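Local coordinates for protein geobacter metallireducens SMUG1 (Geobacter metallireducens, PDB 5H9I) that belongs to the uracil DNA glycosylase superfamily as a SMUG1-type protein and, in this crystal structure, holds xanthine in a pocket, at residues D12-D17 / D171-R176; A16-L21 / Y140-F145. One frame throughout, in Å; residues are numbered along the deposited sequence.

Contact 1 (D12-D17 / D171-R176); sequences DALAAD and DLALRR
Leu14 and Ala173 form the apolar centre of this helix-helix contact. Their CA atoms are the nearest pair between the two segments, 6.1 Å apart, and the segment axes approach to 9.8 Å while running antiparallel at 172°. Leu14 sends CG anti to its backbone N (chi1 177°), which lays the isobutyl group against the Ala173 methyl: Leu14 CD2 lies 3.9 Å from Ala173 CB, and Leu14 CB and CD1 are each only slightly farther from the same carbon. Three carbons of Leu14, CB and both branch methyls, thus rest against the single Ala173 methyl. Leu14 also packs on Ala169, one turn earlier in helix 160-181, and on Pro142.

Mixed polar and apolar contacts flank this centre. Arg176 is extended from CG to NE and brings NH1 to 3.7 Å from Ala13 CB, the methyl meeting the guanidinium obliquely. Leu172, from the preceding turn of the same helix, sets CD2 over one face of that guanidinium, 3.5 Å above the plane and off-centre. Leu172 CD2 is also 4.0 Å from Asp17 OD2, the two side chains crossing at about a right angle.

The electrostatic component is a near approach of opposite charges: Asp17 OD2 and Arg176 NH1 stand 4.6 Å apart, too far for a salt bridge. Arg176 NH1 instead hydrogen-bonds O1 of a glycerol, probably from the crystallisation liquor.

With 160 Å² buried in total and no polar bond directly joining the segments, the chemistry implies that close apolar packing around Ala173 joins the helices, while the partly exposed Asp17 and Arg176 probably add a modest, longer-range attraction along one border.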
# COMPACT_ATOMS: atom_id res chain seq x y z
N ASP A 12 0.97 11.53 7.77
CA ASP A 12 1.09 12.98 7.57
C ASP A 12 2.57 13.39 7.47
O ASP A 12 2.89 14.19 6.66
CB ASP A 12 0.33 13.75 8.64
CG ASP A 12 -1.22 13.71 8.43
OD1 ASP A 12 -1.73 13.45 7.34
OD2 ASP A 12 -1.93 13.94 9.36
N ALA A 13 3.41 12.76 8.26
CA ALA A 13 4.89 13.05 8.27
C ALA A 13 5.45 12.59 6.93
O ALA A 13 6.25 13.27 6.29
CB ALA A 13 5.57 12.38 9.36
N LEU A 14 5.08 11.39 6.48
CA LEU A 14 5.47 10.93 5.16
C LEU A 14 5.07 11.92 4.05
O LEU A 14 5.80 12.21 3.17
CB LEU A 14 4.97 9.52 4.92
CG LEU A 14 5.25 8.91 3.53
CD1 LEU A 14 6.78 8.89 3.23
CD2 LEU A 14 4.63 7.49 3.45
N ALA A 15 3.81 12.34 4.03
CA ALA A 15 3.35 13.31 2.98
C ALA A 15 4.18 14.59 2.98
O ALA A 15 4.57 15.04 1.91
CB ALA A 15 1.85 13.65 3.19
N ALA A 16 4.53 15.04 4.13
CA ALA A 16 5.40 16.25 4.26
C ALA A 16 6.80 15.99 3.68
O ALA A 16 7.44 16.87 2.98
CB ALA A 16 5.54 16.68 5.68
N ASP A 17 7.36 14.86 4.02
CA ASP A 17 8.65 14.49 3.50
C ASP A 17 8.59 14.39 1.99
O ASP A 17 9.51 14.83 1.28
CB ASP A 17 9.11 13.16 4.09
CG ASP A 17 9.55 13.26 5.46
OD1 ASP A 17 9.90 14.40 5.82
OD2 ASP A 17 9.67 12.27 6.21
N ASP A 171 11.39 4.58 3.77
CA ASP A 171 11.99 3.70 4.81
C ASP A 171 11.71 4.18 6.26
O ASP A 171 11.44 3.39 7.14
CB ASP A 171 13.56 3.67 4.62
CG ASP A 171 14.05 2.89 3.43
OD1 ASP A 171 13.28 2.24 2.69
OD2 ASP A 171 15.32 3.07 3.14
N LEU A 172 11.82 5.51 6.41
CA LEU A 172 11.55 6.08 7.71
C LEU A 172 10.06 5.83 8.16
O LEU A 172 9.81 5.40 9.29
CB LEU A 172 11.81 7.59 7.72
CG LEU A 172 11.33 8.41 8.94
CD1 LEU A 172 11.98 7.87 10.20
CD2 LEU A 172 11.64 9.87 8.68
N ALA A 173 9.15 6.00 7.18
CA ALA A 173 7.72 5.79 7.51
C ALA A 173 7.52 4.31 7.87
O ALA A 173 6.72 3.96 8.71
CB ALA A 173 6.83 6.21 6.36
N LEU A 174 8.18 3.40 7.14
CA LEU A 174 8.02 2.00 7.41
C LEU A 174 8.56 1.57 8.80
O LEU A 174 7.95 0.85 9.52
CB LEU A 174 8.64 1.11 6.28
CG LEU A 174 8.54 -0.36 6.41
CD1 LEU A 174 7.12 -0.88 6.62
CD2 LEU A 174 9.25 -1.01 5.17
N ARG A 175 9.80 2.10 9.11
CA ARG A 175 10.29 1.88 10.42
C ARG A 175 9.35 2.42 11.53
O ARG A 175 9.13 1.70 12.49
CB ARG A 175 11.69 2.49 10.59
CG ARG A 175 12.78 1.70 9.91
CD ARG A 175 14.12 2.26 10.18
NE ARG A 175 14.43 3.51 9.53
CZ ARG A 175 14.98 3.59 8.32
NH1 ARG A 175 15.29 2.53 7.63
NH2 ARG A 175 15.20 4.80 7.82
N ARG A 176 8.81 3.63 11.34
CA ARG A 176 7.89 4.15 12.29
C ARG A 176 6.62 3.25 12.42
O ARG A 176 6.14 3.03 13.54
CB ARG A 176 7.45 5.54 11.87
CG ARG A 176 8.54 6.61 12.11
CD ARG A 176 8.19 7.86 11.49
NE ARG A 176 9.04 8.96 12.00
CZ ARG A 176 9.14 10.14 11.43
NH1 ARG A 176 8.56 10.48 10.30
NH2 ARG A 176 9.95 11.02 12.08

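Contact 2 (A16-L21 / Y140-F145); sequences ADLAGL and YCPLLF
Pro142 is the first residue of segment 140-145 to touch the helix end at 16-21, and it does so through its ring. Leu18 CD1 meets Pro142 CG at 3.5 Å, a snug fit, shorter than normal carbon-carbon packing, with Pro142 CD also close to the same methyl. The Leu18 methyl thus comes up against the CG corner of the ring. Leu18 has CG anti to its carbonyl carbon (chi1 -61°) and points its CB toward the loop, which sends both methyls that way. Leu18 CA and Leu143 CA are 8.6 Å apart, and the two side chains fill that gap from both ends, tip to tip.

Leu143 follows and supplies the other apolar surface. Leu143 CG is 3.9 Å from Leu18 CD1, with Leu143 CD2 scarcely farther. Leu143 CD1 reaches both branches, at 4.1 Å from Leu18 CD1 and an equal 4.1 Å from Leu18 CD2. One methyl of Leu18 therefore sits against both Pro142 and Leu143, while the other leans on Leu143. The backbone of Leu143 is tied back by a weak hydrogen bond from Leu143 N to Cys141 SG (3.6 Å, N-H...S angle 153°), and its O accepts from Asn61 ND2, a residue of the xanthine pocket.

At Leu144 the chain enters strand 144-146, which pairs with 29-31 and 152-153. Leu18 itself is also covered by Leu166 of helix 160-181, and all three residues that meet here are buried.

The arrangement is a small hydrophobic cluster in which Leu18, near the end of helix 7-19, packs on the loop between strand 135-139 of the parallel sheet and strand 144-146 of the antiparallel sheet, within the alpha/beta fold of the uracil DNA glycosylase superfamily.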
# COMPACT_ATOMS: atom_id res chain seq x y z
N ALA A 16 4.53 15.04 4.13
CA ALA A 16 5.40 16.25 4.26
C ALA A 16 6.80 15.99 3.68
O ALA A 16 7.44 16.87 2.98
CB ALA A 16 5.54 16.68 5.68
N ASP A 17 7.36 14.86 4.02
CA ASP A 17 8.65 14.49 3.50
C ASP A 17 8.59 14.39 1.99
O ASP A 17 9.51 14.83 1.28
CB ASP A 17 9.11 13.16 4.09
CG ASP A 17 9.55 13.26 5.46
OD1 ASP A 17 9.90 14.40 5.82
OD2 ASP A 17 9.67 12.27 6.21
N LEU A 18 7.53 13.78 1.43
CA LEU A 18 7.35 13.64 0.01
C LEU A 18 7.19 14.98 -0.76
O LEU A 18 7.61 15.06 -1.92
CB LEU A 18 6.21 12.65 -0.32
CG LEU A 18 6.53 11.21 0.23
CD1 LEU A 18 5.30 10.34 0.04
CD2 LEU A 18 7.71 10.55 -0.37
N ALA A 19 6.56 15.92 -0.10
CA ALA A 19 6.23 17.19 -0.72
C ALA A 19 7.45 18.02 -1.06
O ALA A 19 7.30 18.91 -1.90
CB ALA A 19 5.37 18.01 0.24
N GLY A 20 8.57 17.77 -0.38
CA GLY A 20 9.83 18.42 -0.62
C GLY A 20 10.61 17.79 -1.79
O GLY A 20 11.51 18.41 -2.32
N LEU A 21 10.22 16.60 -2.23
CA LEU A 21 10.97 15.88 -3.27
C LEU A 21 10.63 16.32 -4.69
O LEU A 21 9.50 16.73 -5.00
CB LEU A 21 10.69 14.38 -3.16
CG LEU A 21 11.00 13.75 -1.85
CD1 LEU A 21 10.61 12.29 -1.91
CD2 LEU A 21 12.46 13.90 -1.48
N TYR A 140 4.50 0.70 0.85
CA TYR A 140 5.79 1.31 1.08
C TYR A 140 5.82 2.74 0.56
O TYR A 140 6.30 3.62 1.26
CB TYR A 140 6.80 0.47 0.34
CG TYR A 140 8.23 1.02 0.40
CD1 TYR A 140 8.92 1.00 1.55
CD2 TYR A 140 8.78 1.67 -0.71
CE1 TYR A 140 10.20 1.56 1.64
CE2 TYR A 140 10.01 2.21 -0.66
CZ TYR A 140 10.72 2.11 0.48
OH TYR A 140 11.98 2.68 0.53
N CYS A 141 5.30 2.92 -0.67
CA CYS A 141 5.31 4.25 -1.33
C CYS A 141 3.89 4.61 -1.65
O CYS A 141 3.21 3.86 -2.27
CB CYS A 141 6.20 4.14 -2.56
SG CYS A 141 6.18 5.66 -3.57
N PRO A 142 3.44 5.75 -1.16
CA PRO A 142 2.05 6.12 -1.43
C PRO A 142 1.82 6.87 -2.74
O PRO A 142 0.66 7.13 -3.07
CB PRO A 142 1.74 7.03 -0.29
CG PRO A 142 3.01 7.74 -0.04
CD PRO A 142 4.07 6.65 -0.16
N LEU A 143 2.88 7.19 -3.46
CA LEU A 143 2.76 8.01 -4.68
C LEU A 143 2.58 7.16 -5.89
O LEU A 143 3.19 6.06 -5.97
CB LEU A 143 4.06 8.75 -4.79
CG LEU A 143 4.42 9.73 -3.72
CD1 LEU A 143 5.79 10.35 -4.02
CD2 LEU A 143 3.36 10.75 -3.43
N LEU A 144 1.84 7.67 -6.88
CA LEU A 144 1.74 7.08 -8.22
C LEU A 144 2.50 8.03 -9.22
O LEU A 144 2.35 9.21 -9.07
CB LEU A 144 0.29 6.99 -8.62
CG LEU A 144 -0.02 6.29 -9.90
CD1 LEU A 144 -0.19 4.80 -9.68
CD2 LEU A 144 -1.25 6.80 -10.61
N PHE A 145 3.38 7.46 -10.04
CA PHE A 145 4.21 8.19 -10.96
C PHE A 145 3.74 7.88 -12.39
O PHE A 145 3.60 6.71 -12.78
CB PHE A 145 5.67 7.77 -10.75
CG PHE A 145 6.18 7.99 -9.39
CD1 PHE A 145 6.68 9.21 -9.00
CD2 PHE A 145 6.25 6.92 -8.53
CE1 PHE A 145 7.19 9.40 -7.73
CE2 PHE A 145 6.73 7.11 -7.23
CZ PHE A 145 7.22 8.31 -6.87

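Overall arrangement
Both contacts start from helix 7-19 and share Ala16 and Asp17; their centres lie 9 Å apart, on the same side of the chain's centre. Contact 1 sets the helix against helix 160-181, and contact 2 sets its later part against the loop at 140-143. The partners also meet one another: Leu14 CD2 packs 3.7 Å from Pro142 CD, and Tyr140 OH is 2.6 Å from Asp171 OD1, a probable hydrogen bond. Neither contact touches xanthine, which is about 12 Å from the Leu14 side chain and about 9 Å from that of Pro142. Backbone hydrogen bonds of Tyr140 with Gly59 and of Cys141 with Met60 tie contact 2 to the xanthine pocket.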